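Local coordinates for protein lysozyme (Enterobacteria phage P1, PDB 1XJU) that hydrolyses the beta-1,4 glycosidic bonds of host peptidoglycan to bring about cell lysis, and is seen here in its secreted, disulfide-locked inactive form, at residues A[2-5]-A[6-9]; A[17-20]-A[21-24]; A[47-50]-A[51-55]; A[60-63]-A[64-68]; A[88-91]-A[92-96]. All coordinates share one frame; numbering follows the deposited sequence.

Contact 1 (A[2-5]-A[6-9]); sequences TNQA and GLEL
An N-cap opens helix 4-10: the side chain of Asn3 turns back over the first helical turn and accepts a hydrogen bond from the backbone of Gly6. Asn3 OD1 lies 2.9 Å from Gly6 N, and the N-H points at the oxygen almost straight (163°). The CB of Asn3 starts out facing away from the helix. It is chi1 (68°), placing CG between the backbone N and the carbonyl carbon, that swings the amide back so that OD1 meets the Gly6 N-H. The same residue contributes its backbone as well, for Leu7 N donates to Asn3 O at 2.9 Å, so two successive N-H groups of the first turn are taken up by one residue. From there the ordinary helical ladder follows, with Glu8 N bonded to Gln4 O at 3.0 Å and a weak hydrogen bond from Leu9 N to Ala5 O at 3.3 Å.

Alongside the cap, Thr2 and Leu7 meet in the positions of a hydrophobic staple, the residue before the N-cap against the first turn, with the threonine methyl as its apolar half. The methyl Thr2 CG2 packs 3.9 Å from Leu7 CD2 and equally close to Gly6 CA; with no side chain at Gly6, the methyl can settle directly against the helix backbone. The other methyl of the leucine, CD1, rests 3.8 Å from Thr2 O. The threonine hydroxyl points elsewhere and is hydrogen-bonded to Glu61 of helix 46-67, while Asn3 ND2 bonds to Asn76 near the start of helix 75-88.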
loop_
_atom_site.group_PDB
_atom_site.type_symbol
_atom_site.label_atom_id
_atom_site.label_comp_id
_atom_site.label_asym_id
_atom_site.label_seq_id
_atom_site.Cartn_x
_atom_site.Cartn_y
_atom_site.Cartn_z
ATOM N N THR A 2 5.625 -6.856 10.404
ATOM C CA THR A 2 5.343 -5.425 10.486
ATOM C C THR A 2 5.483 -4.979 11.939
ATOM O O THR A 2 4.932 -5.594 12.853
ATOM C CB THR A 2 3.939 -5.129 9.976
ATOM O OG1 THR A 2 3.859 -5.558 8.609
ATOM C CG2 THR A 2 3.644 -3.672 9.971
ATOM N N ASN A 3 6.212 -3.905 12.133
ATOM C CA ASN A 3 6.535 -3.405 13.441
ATOM C C ASN A 3 5.424 -2.523 14.018
ATOM O O ASN A 3 4.392 -2.299 13.385
ATOM C CB ASN A 3 7.922 -2.749 13.450
ATOM C CG ASN A 3 7.997 -1.484 12.648
ATOM O OD1 ASN A 3 6.989 -0.870 12.245
ATOM N ND2 ASN A 3 9.256 -1.035 12.444
ATOM N N GLN A 4 5.597 -2.050 15.259
ATOM C CA GLN A 4 4.560 -1.295 15.907
ATOM C C GLN A 4 4.182 -0.066 15.159
ATOM O O GLN A 4 3.004 0.278 15.084
ATOM C CB GLN A 4 4.989 -0.930 17.345
ATOM C CG GLN A 4 5.155 -2.106 18.208
ATOM C CD GLN A 4 3.848 -2.764 18.420
ATOM O OE1 GLN A 4 2.894 -2.137 18.948
ATOM N NE2 GLN A 4 3.731 -4.005 17.929
ATOM N N ALA A 5 5.168 0.646 14.634
ATOM C CA ALA A 5 4.887 1.870 13.908
ATOM C C ALA A 5 4.068 1.557 12.658
ATOM O O ALA A 5 3.156 2.296 12.303
ATOM C CB ALA A 5 6.217 2.550 13.512
ATOM N N GLY A 6 4.417 0.501 11.934
ATOM C CA GLY A 6 3.646 0.120 10.753
ATOM C C GLY A 6 2.219 -0.251 11.097
ATOM O O GLY A 6 1.299 0.059 10.385
ATOM N N LEU A 7 2.070 -0.978 12.202
ATOM C CA LEU A 7 0.765 -1.385 12.674
ATOM C C LEU A 7 -0.090 -0.220 13.110
ATOM O O LEU A 7 -1.301 -0.271 12.917
ATOM C CB LEU A 7 0.857 -2.487 13.724
ATOM C CG LEU A 7 1.379 -3.852 13.232
ATOM C CD1 LEU A 7 1.581 -4.821 14.389
ATOM C CD2 LEU A 7 0.470 -4.451 12.163
ATOM N N GLU A 8 0.496 0.882 13.607
ATOM C CA GLU A 8 -0.278 2.090 13.843
ATOM C C GLU A 8 -0.833 2.661 12.569
ATOM O O GLU A 8 -1.934 3.155 12.576
ATOM C CB GLU A 8 0.531 3.191 14.544
ATOM C CG GLU A 8 0.883 2.872 15.998
ATOM C CD GLU A 8 1.623 3.978 16.704
ATOM O OE1 GLU A 8 1.980 5.025 16.097
ATOM O OE2 GLU A 8 1.890 3.807 17.887
ATOM N N LEU A 9 -0.059 2.623 11.479
ATOM C CA LEU A 9 -0.506 3.148 10.229
ATOM C C LEU A 9 -1.617 2.267 9.639
ATOM O O LEU A 9 -2.528 2.789 9.011
ATOM C CB LEU A 9 0.634 3.276 9.216
ATOM C CG LEU A 9 1.716 4.255 9.663
ATOM C CD1 LEU A 9 2.847 4.254 8.673
ATOM C CD2 LEU A 9 1.201 5.648 9.908
#

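Contact 2 (A[17-20]-A[21-24]); sequences RRDP and YMCP
After helix 13-18 the chain leaves helical geometry at Asp19 and winds through a short 3-10 turn, in which Met22 N donates to Asp19 O at 2.9 Å and Cys23 N to Pro20 O at 3.2 Å. The side chain of Asp19 holds the start of this turn. With CG anti to the backbone N (chi1 178°), its carboxylate reaches forward, and OD1 accepts from Tyr21 N at 3.0 Å, closing an Asx turn; the donor comes from above the carboxylate plane and the bond is bent at the hydrogen (145°). OD1 also lies in the plane of the Tyr21 ring, at its edge, 3.5 Å from CD1. The other oxygen, OD2, is approached by the terminal methyl of Met22, whose chain is folded at chi2 and chi3 and brings CE to 3.5 Å. Carboxylate and ring planes are turned 54° apart, so the two groups do not stack.

On another flank of the turn, Cys23 SG lies against the backbone of Pro20, 3.4 Å from its O. This cysteine is an active-site residue, yet here its sulfur is tied up in the disulfide with Cys16, the bond of the inactive enzyme. The turn thus links back to helix 13-18 through that disulfide, while Tyr21 meets Trp28 edge-to-face, Asn87 of helix 75-88 donates to Tyr21 O and Cys23 O, and Pro24 packs on Trp53 of helix 46-67.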
loop_
_atom_site.group_PDB
_atom_site.type_symbol
_atom_site.label_atom_id
_atom_site.label_comp_id
_atom_site.label_asym_id
_atom_site.label_seq_id
_atom_site.Cartn_x
_atom_site.Cartn_y
_atom_site.Cartn_z
ATOM N N ARG A 17 -13.949 1.003 9.587
ATOM C CA ARG A 17 -15.364 1.336 9.681
ATOM C C ARG A 17 -15.557 2.824 9.893
ATOM O O ARG A 17 -16.486 3.418 9.324
ATOM C CB ARG A 17 -15.975 0.633 10.858
ATOM C CG ARG A 17 -16.302 -0.726 10.771
ATOM C CD ARG A 17 -17.523 -0.944 11.649
ATOM N NE ARG A 17 -17.340 -2.039 12.552
ATOM C CZ ARG A 17 -18.343 -2.695 13.105
ATOM N NH1 ARG A 17 -19.608 -2.354 12.826
ATOM N NH2 ARG A 17 -18.068 -3.689 13.930
ATOM N N ARG A 18 -14.725 3.457 10.691
ATOM C CA ARG A 18 -14.938 4.869 10.906
ATOM C C ARG A 18 -14.247 5.736 9.871
ATOM O O ARG A 18 -14.769 6.810 9.566
ATOM C CB ARG A 18 -14.599 5.290 12.310
ATOM C CG ARG A 18 -13.219 5.368 12.582
ATOM C CD ARG A 18 -12.858 6.205 13.849
ATOM N NE ARG A 18 -11.456 5.926 14.025
ATOM C CZ ARG A 18 -11.008 4.805 14.534
ATOM N NH1 ARG A 18 -11.843 3.900 15.033
ATOM N NH2 ARG A 18 -9.709 4.581 14.548
ATOM N N ASP A 19 -13.109 5.296 9.332
ATOM C CA ASP A 19 -12.310 6.077 8.381
ATOM C C ASP A 19 -11.997 5.121 7.243
ATOM O O ASP A 19 -11.089 4.285 7.327
ATOM C CB ASP A 19 -10.964 6.567 8.983
ATOM C CG ASP A 19 -10.129 7.326 7.996
ATOM O OD1 ASP A 19 -10.503 7.455 6.852
ATOM O OD2 ASP A 19 -9.057 7.928 8.256
ATOM N N PRO A 20 -12.696 5.273 6.142
ATOM C CA PRO A 20 -12.565 4.278 5.110
ATOM C C PRO A 20 -11.218 4.356 4.376
ATOM O O PRO A 20 -10.876 3.428 3.615
ATOM C CB PRO A 20 -13.787 4.550 4.243
ATOM C CG PRO A 20 -13.991 6.072 4.407
ATOM C CD PRO A 20 -13.702 6.335 5.805
ATOM N N TYR A 21 -10.430 5.407 4.626
ATOM C CA TYR A 21 -9.049 5.440 4.153
ATOM C C TYR A 21 -8.178 4.371 4.749
ATOM O O TYR A 21 -7.113 4.036 4.190
ATOM C CB TYR A 21 -8.461 6.851 4.345
ATOM C CG TYR A 21 -9.006 7.776 3.360
ATOM C CD1 TYR A 21 -10.303 8.309 3.504
ATOM C CD2 TYR A 21 -8.307 8.047 2.208
ATOM C CE1 TYR A 21 -10.837 9.083 2.538
ATOM C CE2 TYR A 21 -8.840 8.787 1.267
ATOM C CZ TYR A 21 -10.127 9.310 1.396
ATOM O OH TYR A 21 -10.624 10.088 0.397
ATOM N N MET A 22 -8.595 3.793 5.843
ATOM C CA MET A 22 -7.864 2.726 6.534
ATOM C C MET A 22 -8.183 1.313 6.000
ATOM O O MET A 22 -7.651 0.327 6.459
ATOM C CB MET A 22 -8.174 2.878 8.014
ATOM C CG MET A 22 -7.741 4.287 8.451
ATOM S SD MET A 22 -5.974 4.643 8.301
ATOM C CE MET A 22 -6.069 6.202 7.607
ATOM N N CYS A 23 -9.162 1.200 5.094
ATOM C CA CYS A 23 -9.614 -0.093 4.656
ATOM C C CYS A 23 -8.644 -0.784 3.720
ATOM O O CYS A 23 -7.920 -0.161 2.978
ATOM C CB CYS A 23 -10.979 0.036 3.997
ATOM S SG CYS A 23 -12.265 0.696 5.105
ATOM N N PRO A 24 -8.636 -2.109 3.749
ATOM C CA PRO A 24 -7.787 -2.859 2.864
ATOM C C PRO A 24 -8.195 -2.630 1.411
ATOM O O PRO A 24 -9.406 -2.417 1.094
ATOM C CB PRO A 24 -8.027 -4.296 3.270
ATOM C CG PRO A 24 -9.370 -4.318 3.867
ATOM C CD PRO A 24 -9.463 -2.982 4.584
#

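Contact 3 (A[47-50]-A[51-55]); sequences QQIA and ADWEK
Ala50 O is approached by two groups: water 1 donates to it at 2.9 Å, and Trp53 N, three residues on, reaches it through a weak bond of 3.4 Å. The water in turn accepts from Glu54 N at 3.0 Å, standing in for the helical bond missing where helix 46-67 kinks. Just before, Asp52 N still donates to Gln48 O, with a weak second bond to Ile49 O, as the helix begins to depart from its regular pattern. The side chains of Gln48 and Asp52 are joined too. Gln48, extended with CG anti to the backbone N (chi1 -176°), sends NE2 to Asp52 OD1 at 3.2 Å. That bond is nearly straight (174°), lies in the amide plane and meets OD1 on the syn side, somewhat out of the carboxylate plane, which stands almost perpendicular to the amide (87°).

Another flank is apolar: Ile49 CG2 meets the edge of the Trp53 indole, 3.8 Å from CE3. The chemistry is therefore divided by flank. An amide-carboxylate bridge ties successive turns before the kink and a water bridges the break, while Ile49 comes near the active-site Cys23, Ala50 near Glu14, the probable proton donor/acceptor, and Trp53 packs on helix 13-18.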
loop_
_atom_site.group_PDB
_atom_site.type_symbol
_atom_site.label_atom_id
_atom_site.label_comp_id
_atom_site.label_asym_id
_atom_site.label_seq_id
_atom_site.Cartn_x
_atom_site.Cartn_y
_atom_site.Cartn_z
ATOM N N GLN A 47 -18.087 -7.334 9.253
ATOM C CA GLN A 47 -17.619 -8.513 9.926
ATOM C C GLN A 47 -16.655 -9.329 9.062
ATOM O O GLN A 47 -15.673 -9.867 9.566
ATOM C CB GLN A 47 -18.797 -9.335 10.398
ATOM C CG GLN A 47 -19.588 -8.615 11.534
ATOM C CD GLN A 47 -20.379 -7.344 11.072
ATOM O OE1 GLN A 47 -20.882 -7.283 9.901
ATOM N NE2 GLN A 47 -20.509 -6.352 11.962
ATOM N N GLN A 48 -16.866 -9.365 7.760
ATOM C CA GLN A 48 -15.928 -10.030 6.899
ATOM C C GLN A 48 -14.583 -9.291 6.859
ATOM O O GLN A 48 -13.503 -9.915 6.871
ATOM C CB GLN A 48 -16.449 -10.187 5.481
ATOM C CG GLN A 48 -15.371 -11.017 4.722
ATOM C CD GLN A 48 -15.675 -11.451 3.337
ATOM O OE1 GLN A 48 -16.790 -11.297 2.842
ATOM N NE2 GLN A 48 -14.683 -12.035 2.709
ATOM N N ILE A 49 -14.642 -7.967 6.807
ATOM C CA ILE A 49 -13.420 -7.155 6.830
ATOM C C ILE A 49 -12.657 -7.464 8.105
ATOM O O ILE A 49 -11.413 -7.679 8.085
ATOM C CB ILE A 49 -13.739 -5.680 6.663
ATOM C CG1 ILE A 49 -14.263 -5.397 5.261
ATOM C CG2 ILE A 49 -12.479 -4.821 6.956
ATOM C CD1 ILE A 49 -14.864 -4.058 5.059
ATOM N N ALA A 50 -13.333 -7.532 9.239
ATOM C CA ALA A 50 -12.665 -7.827 10.471
ATOM C C ALA A 50 -12.106 -9.236 10.472
ATOM O O ALA A 50 -10.966 -9.447 10.949
ATOM C CB ALA A 50 -13.630 -7.669 11.632
ATOM N N ALA A 51 -12.845 -10.211 9.935
ATOM C CA ALA A 51 -12.397 -11.582 9.966
ATOM C C ALA A 51 -11.133 -11.758 9.115
ATOM O O ALA A 51 -10.306 -12.606 9.438
ATOM C CB ALA A 51 -13.485 -12.480 9.430
ATOM N N ASP A 52 -11.034 -10.997 8.025
ATOM C CA ASP A 52 -9.919 -11.151 7.099
ATOM C C ASP A 52 -8.765 -10.206 7.333
ATOM O O ASP A 52 -7.780 -10.236 6.581
ATOM C CB ASP A 52 -10.459 -10.981 5.696
ATOM C CG ASP A 52 -11.319 -12.175 5.309
ATOM O OD1 ASP A 52 -11.923 -12.138 4.236
ATOM O OD2 ASP A 52 -11.371 -13.200 6.013
ATOM N N TRP A 53 -8.817 -9.412 8.359
ATOM C CA TRP A 53 -7.876 -8.310 8.539
ATOM C C TRP A 53 -6.438 -8.853 8.639
ATOM O O TRP A 53 -5.542 -8.407 7.904
ATOM C CB TRP A 53 -8.252 -7.542 9.790
ATOM C CG TRP A 53 -7.516 -6.261 9.958
ATOM C CD1 TRP A 53 -6.373 -5.985 10.651
ATOM C CD2 TRP A 53 -7.894 -5.027 9.356
ATOM N NE1 TRP A 53 -6.016 -4.667 10.520
ATOM C CE2 TRP A 53 -6.947 -4.035 9.757
ATOM C CE3 TRP A 53 -8.991 -4.619 8.563
ATOM C CZ2 TRP A 53 -7.064 -2.699 9.378
ATOM C CZ3 TRP A 53 -9.104 -3.316 8.213
ATOM C CH2 TRP A 53 -8.133 -2.358 8.595
ATOM N N GLU A 54 -6.218 -9.808 9.555
ATOM C CA GLU A 54 -4.871 -10.369 9.734
ATOM C C GLU A 54 -4.382 -11.108 8.523
ATOM O O GLU A 54 -3.194 -11.004 8.175
ATOM C CB GLU A 54 -4.828 -11.277 10.968
ATOM C CG GLU A 54 -4.941 -10.468 12.213
ATOM C CD GLU A 54 -3.746 -9.536 12.365
ATOM O OE1 GLU A 54 -2.627 -9.912 11.954
ATOM O OE2 GLU A 54 -3.957 -8.439 12.815
ATOM N N LYS A 55 -5.268 -11.835 7.852
ATOM C CA LYS A 55 -4.917 -12.507 6.618
ATOM C C LYS A 55 -4.453 -11.480 5.606
ATOM O O LYS A 55 -3.468 -11.723 4.865
ATOM C CB LYS A 55 -6.148 -13.291 6.089
ATOM C CG LYS A 55 -6.087 -13.801 4.599
ATOM C CD LYS A 55 -7.485 -14.109 3.941
ATOM C CE LYS A 55 -7.356 -14.730 2.522
ATOM N NZ LYS A 55 -7.245 -16.217 2.519
HETATM O O HOH W 1 -8.376 -10.782 11.405
#

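Contact 4 (A[60-63]-A[64-68]); sequences AERC and INQHF
The guanidinium of Arg62 and the amide of Gln66 lie stacked, their planes only 6° apart, one helical turn from each other near the end of helix 46-67. Gln66 CG comes over the centre of one guanidinium face, 3.7 Å from Arg62 CZ. Arg62 is extended, CG anti to the backbone N (chi1 -177°), whereas the bend of Gln66 at chi2 sets its amide parallel to the guanidinium, displaced toward NH1. Beneath them Gln66 N donates to Arg62 O at 2.7 Å.

Glu61 and Asn65 are related differently, since a water bridges the carboxylate and the amide: water 2 donates to Glu61 OE2 at 3.3 Å and accepts from Asn65 ND2 at 3.1 Å. Glu61 has further partners in Thr2 and the N-terminal amine of Arg1.

Where the helix ends, Cys63 turns its sulfur obliquely to the Phe68 ring, SG lying 3.8 Å from CE2 and 67° off the ring normal as seen from the centroid. Cys63 O sits at the edge of the same ring, in its plane, and also accepts from His67 N at 2.9 Å. Gln66 CB covers a face of the His67 imidazole.

The disulfide from Cys63 to Cys90 fastens this helix end to helix 90-94, on which His67 and Phe68 also pack; Ala60, Glu61 and Asn65 face helix 75-88, and Phe68 meets His110 of helix 108-114 edge-to-face.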
loop_
_atom_site.group_PDB
_atom_site.type_symbol
_atom_site.label_atom_id
_atom_site.label_comp_id
_atom_site.label_asym_id
_atom_site.label_seq_id
_atom_site.Cartn_x
_atom_site.Cartn_y
_atom_site.Cartn_z
ATOM N N ALA A 60 -0.179 -8.797 2.412
ATOM C CA ALA A 60 0.635 -7.615 2.161
ATOM C C ALA A 60 2.100 -7.877 2.410
ATOM O O ALA A 60 2.958 -7.503 1.598
ATOM C CB ALA A 60 0.102 -6.454 2.987
ATOM N N GLU A 61 2.438 -8.509 3.515
ATOM C CA GLU A 61 3.819 -8.858 3.820
ATOM C C GLU A 61 4.356 -9.763 2.753
ATOM O O GLU A 61 5.516 -9.606 2.333
ATOM C CB GLU A 61 3.926 -9.518 5.213
ATOM C CG GLU A 61 3.662 -8.569 6.326
ATOM C CD GLU A 61 4.173 -8.966 7.699
ATOM O OE1 GLU A 61 3.804 -8.271 8.659
ATOM O OE2 GLU A 61 5.016 -9.878 7.815
ATOM N N ARG A 62 3.554 -10.733 2.299
ATOM C CA ARG A 62 3.990 -11.641 1.244
ATOM C C ARG A 62 4.240 -10.908 -0.063
ATOM O O ARG A 62 5.229 -11.217 -0.764
ATOM C CB ARG A 62 2.978 -12.762 1.026
ATOM C CG ARG A 62 3.443 -13.744 0.013
ATOM C CD ARG A 62 2.655 -15.049 0.018
ATOM N NE ARG A 62 3.392 -16.026 -0.817
ATOM C CZ ARG A 62 3.404 -16.036 -2.123
ATOM N NH1 ARG A 62 4.172 -16.914 -2.756
ATOM N NH2 ARG A 62 2.647 -15.207 -2.827
ATOM N N CYS A 63 3.409 -9.939 -0.387
ATOM C CA CYS A 63 3.648 -9.097 -1.539
ATOM C C CYS A 63 5.043 -8.463 -1.468
ATOM O O CYS A 63 5.832 -8.493 -2.432
ATOM C CB CYS A 63 2.596 -7.997 -1.549
ATOM S SG CYS A 63 2.947 -6.662 -2.760
ATOM N N ILE A 64 5.347 -7.837 -0.333
ATOM C CA ILE A 64 6.640 -7.180 -0.181
ATOM C C ILE A 64 7.795 -8.180 -0.239
ATOM O O ILE A 64 8.832 -7.902 -0.864
ATOM C CB ILE A 64 6.609 -6.286 1.081
ATOM C CG1 ILE A 64 5.457 -5.263 1.030
ATOM C CG2 ILE A 64 7.927 -5.607 1.336
ATOM C CD1 ILE A 64 5.383 -4.462 -0.274
ATOM N N ASN A 65 7.647 -9.298 0.415
ATOM C CA ASN A 65 8.688 -10.310 0.360
ATOM C C ASN A 65 8.893 -10.845 -1.039
ATOM O O ASN A 65 10.055 -11.009 -1.501
ATOM C CB ASN A 65 8.374 -11.448 1.361
ATOM C CG ASN A 65 8.635 -11.046 2.772
ATOM O OD1 ASN A 65 9.475 -10.177 3.052
ATOM N ND2 ASN A 65 7.898 -11.640 3.706
ATOM N N GLN A 66 7.803 -11.183 -1.720
ATOM C CA GLN A 66 7.936 -11.843 -3.016
ATOM C C GLN A 66 8.349 -10.945 -4.127
ATOM O O GLN A 66 9.118 -11.368 -5.029
ATOM C CB GLN A 66 6.629 -12.507 -3.397
ATOM C CG GLN A 66 6.276 -13.712 -2.601
ATOM C CD GLN A 66 7.332 -14.783 -2.739
ATOM O OE1 GLN A 66 7.783 -15.086 -3.854
ATOM N NE2 GLN A 66 7.770 -15.321 -1.620
ATOM N N HIS A 67 7.927 -9.688 -4.076
ATOM C CA HIS A 67 8.044 -8.812 -5.211
ATOM C C HIS A 67 8.847 -7.532 -5.001
ATOM O O HIS A 67 9.050 -6.792 -5.947
ATOM C CB HIS A 67 6.674 -8.508 -5.805
ATOM C CG HIS A 67 5.947 -9.731 -6.186
ATOM N ND1 HIS A 67 6.428 -10.631 -7.114
ATOM C CD2 HIS A 67 4.764 -10.224 -5.749
ATOM C CE1 HIS A 67 5.581 -11.636 -7.212
ATOM N NE2 HIS A 67 4.576 -11.418 -6.386
ATOM N N PHE A 68 9.248 -7.255 -3.749
ATOM C CA PHE A 68 9.946 -6.040 -3.386
ATOM C C PHE A 68 11.191 -6.299 -2.551
ATOM O O PHE A 68 11.714 -5.388 -1.922
ATOM C CB PHE A 68 8.989 -5.043 -2.688
ATOM C CG PHE A 68 7.891 -4.556 -3.581
ATOM C CD1 PHE A 68 7.989 -3.380 -4.225
ATOM C CD2 PHE A 68 6.769 -5.305 -3.780
ATOM C CE1 PHE A 68 6.999 -2.934 -5.055
ATOM C CE2 PHE A 68 5.764 -4.887 -4.642
ATOM C CZ PHE A 68 5.867 -3.698 -5.297
HETATM O O HOH W 2 7.825 -11.098 6.715
#

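Contact 5 (A[88-91]-A[92-96]); sequences MGCN and SLRTY
Arg94 runs back along the short helix 90-94 toward Cys90 and Asn91. Its CB lies 3.7 Å from Asn91 O, and CG closes to 3.3 Å from Cys90 O. CD then passes 3.8 Å from Cys90 SG, beside the sulfur that forms the disulfide with Cys63. A bend at chi3 (69°) turns the remainder of the chain, and at the tip NH1 donates to water 6 at 2.9 Å. The water lies at the edge of the guanidinium, in its plane, and donates to Asn91 OD1, so the two polar ends are bridged rather than bonded directly.

The backbone of Asn91 is gripped as well. Its O accepts from Thr95 N at 3.2 Å, nearly straight at the hydrogen (168°), and from Arg94 N at 3.1 Å, which comes from above the carbonyl plane. Water 5 adds a third donor. Thr95 OG1 is hydrogen-bonded to Arg104 of strand 103-106.

At the other end, two waters span the junction between helices. Water 4 donates to Met88 O at 2.8 Å and is also hydrogen-bonded to Ser92 OG, while water 3 connects the same carbonyl with Ser92 N. Gly89, with positive phi, makes the break there. The short helix 90-94, set off from helix 75-88 by this glycine, runs directly into the beta hairpin of strands 95-98 and 103-106.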
loop_
_atom_site.group_PDB
_atom_site.type_symbol
_atom_site.label_atom_id
_atom_site.label_comp_id
_atom_site.label_asym_id
_atom_site.label_seq_id
_atom_site.Cartn_x
_atom_site.Cartn_y
_atom_site.Cartn_z
ATOM N N MET A 88 -3.277 -0.484 -0.778
ATOM C CA MET A 88 -3.352 -0.270 -2.223
ATOM C C MET A 88 -3.355 -1.542 -3.042
ATOM O O MET A 88 -3.805 -1.502 -4.195
ATOM C CB MET A 88 -2.182 0.592 -2.689
ATOM C CG MET A 88 -2.091 1.934 -1.958
ATOM S SD MET A 88 -3.604 2.915 -1.997
ATOM C CE MET A 88 -3.417 3.641 -3.644
ATOM N N GLY A 89 -2.928 -2.656 -2.485
ATOM C CA GLY A 89 -2.830 -3.909 -3.207
ATOM C C GLY A 89 -1.494 -4.066 -3.883
ATOM O O GLY A 89 -0.832 -3.092 -4.299
ATOM N N CYS A 90 -1.093 -5.317 -4.016
ATOM C CA CYS A 90 0.237 -5.625 -4.586
ATOM C C CYS A 90 0.354 -5.202 -6.041
ATOM O O CYS A 90 1.352 -4.572 -6.442
ATOM C CB CYS A 90 0.551 -7.098 -4.443
ATOM S SG CYS A 90 2.317 -7.484 -4.515
ATOM N N ASN A 91 -0.658 -5.532 -6.846
ATOM C CA ASN A 91 -0.556 -5.231 -8.260
ATOM C C ASN A 91 -0.350 -3.747 -8.482
ATOM O O ASN A 91 0.433 -3.366 -9.352
ATOM C CB ASN A 91 -1.804 -5.697 -9.025
ATOM C CG ASN A 91 -1.882 -7.216 -9.177
ATOM O OD1 ASN A 91 -0.879 -7.934 -9.130
ATOM N ND2 ASN A 91 -3.104 -7.714 -9.370
ATOM N N SER A 92 -1.051 -2.898 -7.728
ATOM C CA SER A 92 -0.915 -1.460 -7.873
ATOM C C SER A 92 0.476 -0.944 -7.554
ATOM O O SER A 92 0.848 0.098 -8.089
ATOM C CB SER A 92 -1.946 -0.722 -7.018
ATOM O OG SER A 92 -3.274 -0.925 -7.520
ATOM N N LEU A 93 1.211 -1.624 -6.692
ATOM C CA LEU A 93 2.564 -1.206 -6.367
ATOM C C LEU A 93 3.588 -1.724 -7.357
ATOM O O LEU A 93 4.713 -1.209 -7.395
ATOM C CB LEU A 93 2.944 -1.643 -4.974
ATOM C CG LEU A 93 2.167 -1.032 -3.844
ATOM C CD1 LEU A 93 2.672 -1.524 -2.492
ATOM C CD2 LEU A 93 2.179 0.497 -3.933
ATOM N N ARG A 94 3.215 -2.736 -8.145
ATOM C CA ARG A 94 4.135 -3.391 -9.099
ATOM C C ARG A 94 4.163 -2.739 -10.476
ATOM O O ARG A 94 5.226 -2.633 -11.106
ATOM C CB ARG A 94 3.811 -4.874 -9.203
ATOM C CG ARG A 94 4.090 -5.665 -7.958
ATOM C CD ARG A 94 3.645 -7.095 -8.028
ATOM N NE ARG A 94 4.497 -7.817 -8.989
ATOM C CZ ARG A 94 4.313 -9.072 -9.356
ATOM N NH1 ARG A 94 3.280 -9.733 -8.896
ATOM N NH2 ARG A 94 5.147 -9.649 -10.215
ATOM N N THR A 95 2.994 -2.373 -10.986
ATOM C CA THR A 95 2.867 -1.740 -12.278
ATOM C C THR A 95 1.831 -0.675 -12.255
ATOM O O THR A 95 0.975 -0.601 -11.371
ATOM C CB THR A 95 2.503 -2.769 -13.399
ATOM O OG1 THR A 95 1.191 -3.293 -13.163
ATOM C CG2 THR A 95 3.500 -3.937 -13.514
ATOM N N TYR A 96 1.867 0.144 -13.303
ATOM C CA TYR A 96 0.812 1.109 -13.547
ATOM C C TYR A 96 0.618 1.223 -15.047
ATOM O O TYR A 96 1.493 0.885 -15.831
ATOM C CB TYR A 96 1.132 2.494 -12.947
ATOM C CG TYR A 96 2.149 3.307 -13.729
ATOM C CD1 TYR A 96 3.506 3.108 -13.527
ATOM C CD2 TYR A 96 1.765 4.287 -14.633
ATOM C CE1 TYR A 96 4.447 3.810 -14.244
ATOM C CE2 TYR A 96 2.726 5.028 -15.335
ATOM C CZ TYR A 96 4.050 4.792 -15.125
ATOM O OH TYR A 96 4.945 5.528 -15.855
HETATM O O HOH W 3 -3.584 -3.676 -6.498
HETATM O O HOH W 4 -4.795 0.755 -5.621
HETATM O O HOH W 5 0.711 -5.224 -11.570
HETATM O O HOH W 6 1.068 -8.842 -7.228
#

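In the fold
All five are local contacts between residues close in sequence, but their settings differ. Contacts 1, 2 and 5 lie largely at the surface, with an asparagine N-cap in contact 1, an aspartate-held turn in contact 2 and a water-bridged helix junction in contact 5. Contacts 3 and 4, partly buried on different portions of helix 46-67, each combine a polar side-chain pair and a bridging water with aromatic or sulfur packing. Contact 2 touches contact 3 through Pro24 and Trp53, close to the active site, while contact 1 reaches contact 4 by the Thr2 to Glu61 hydrogen bond. Cys63 and Cys90 join contacts 4 and 5 covalently, whereas the Cys16 to Cys23 disulfide marks the inactive state at contact 2.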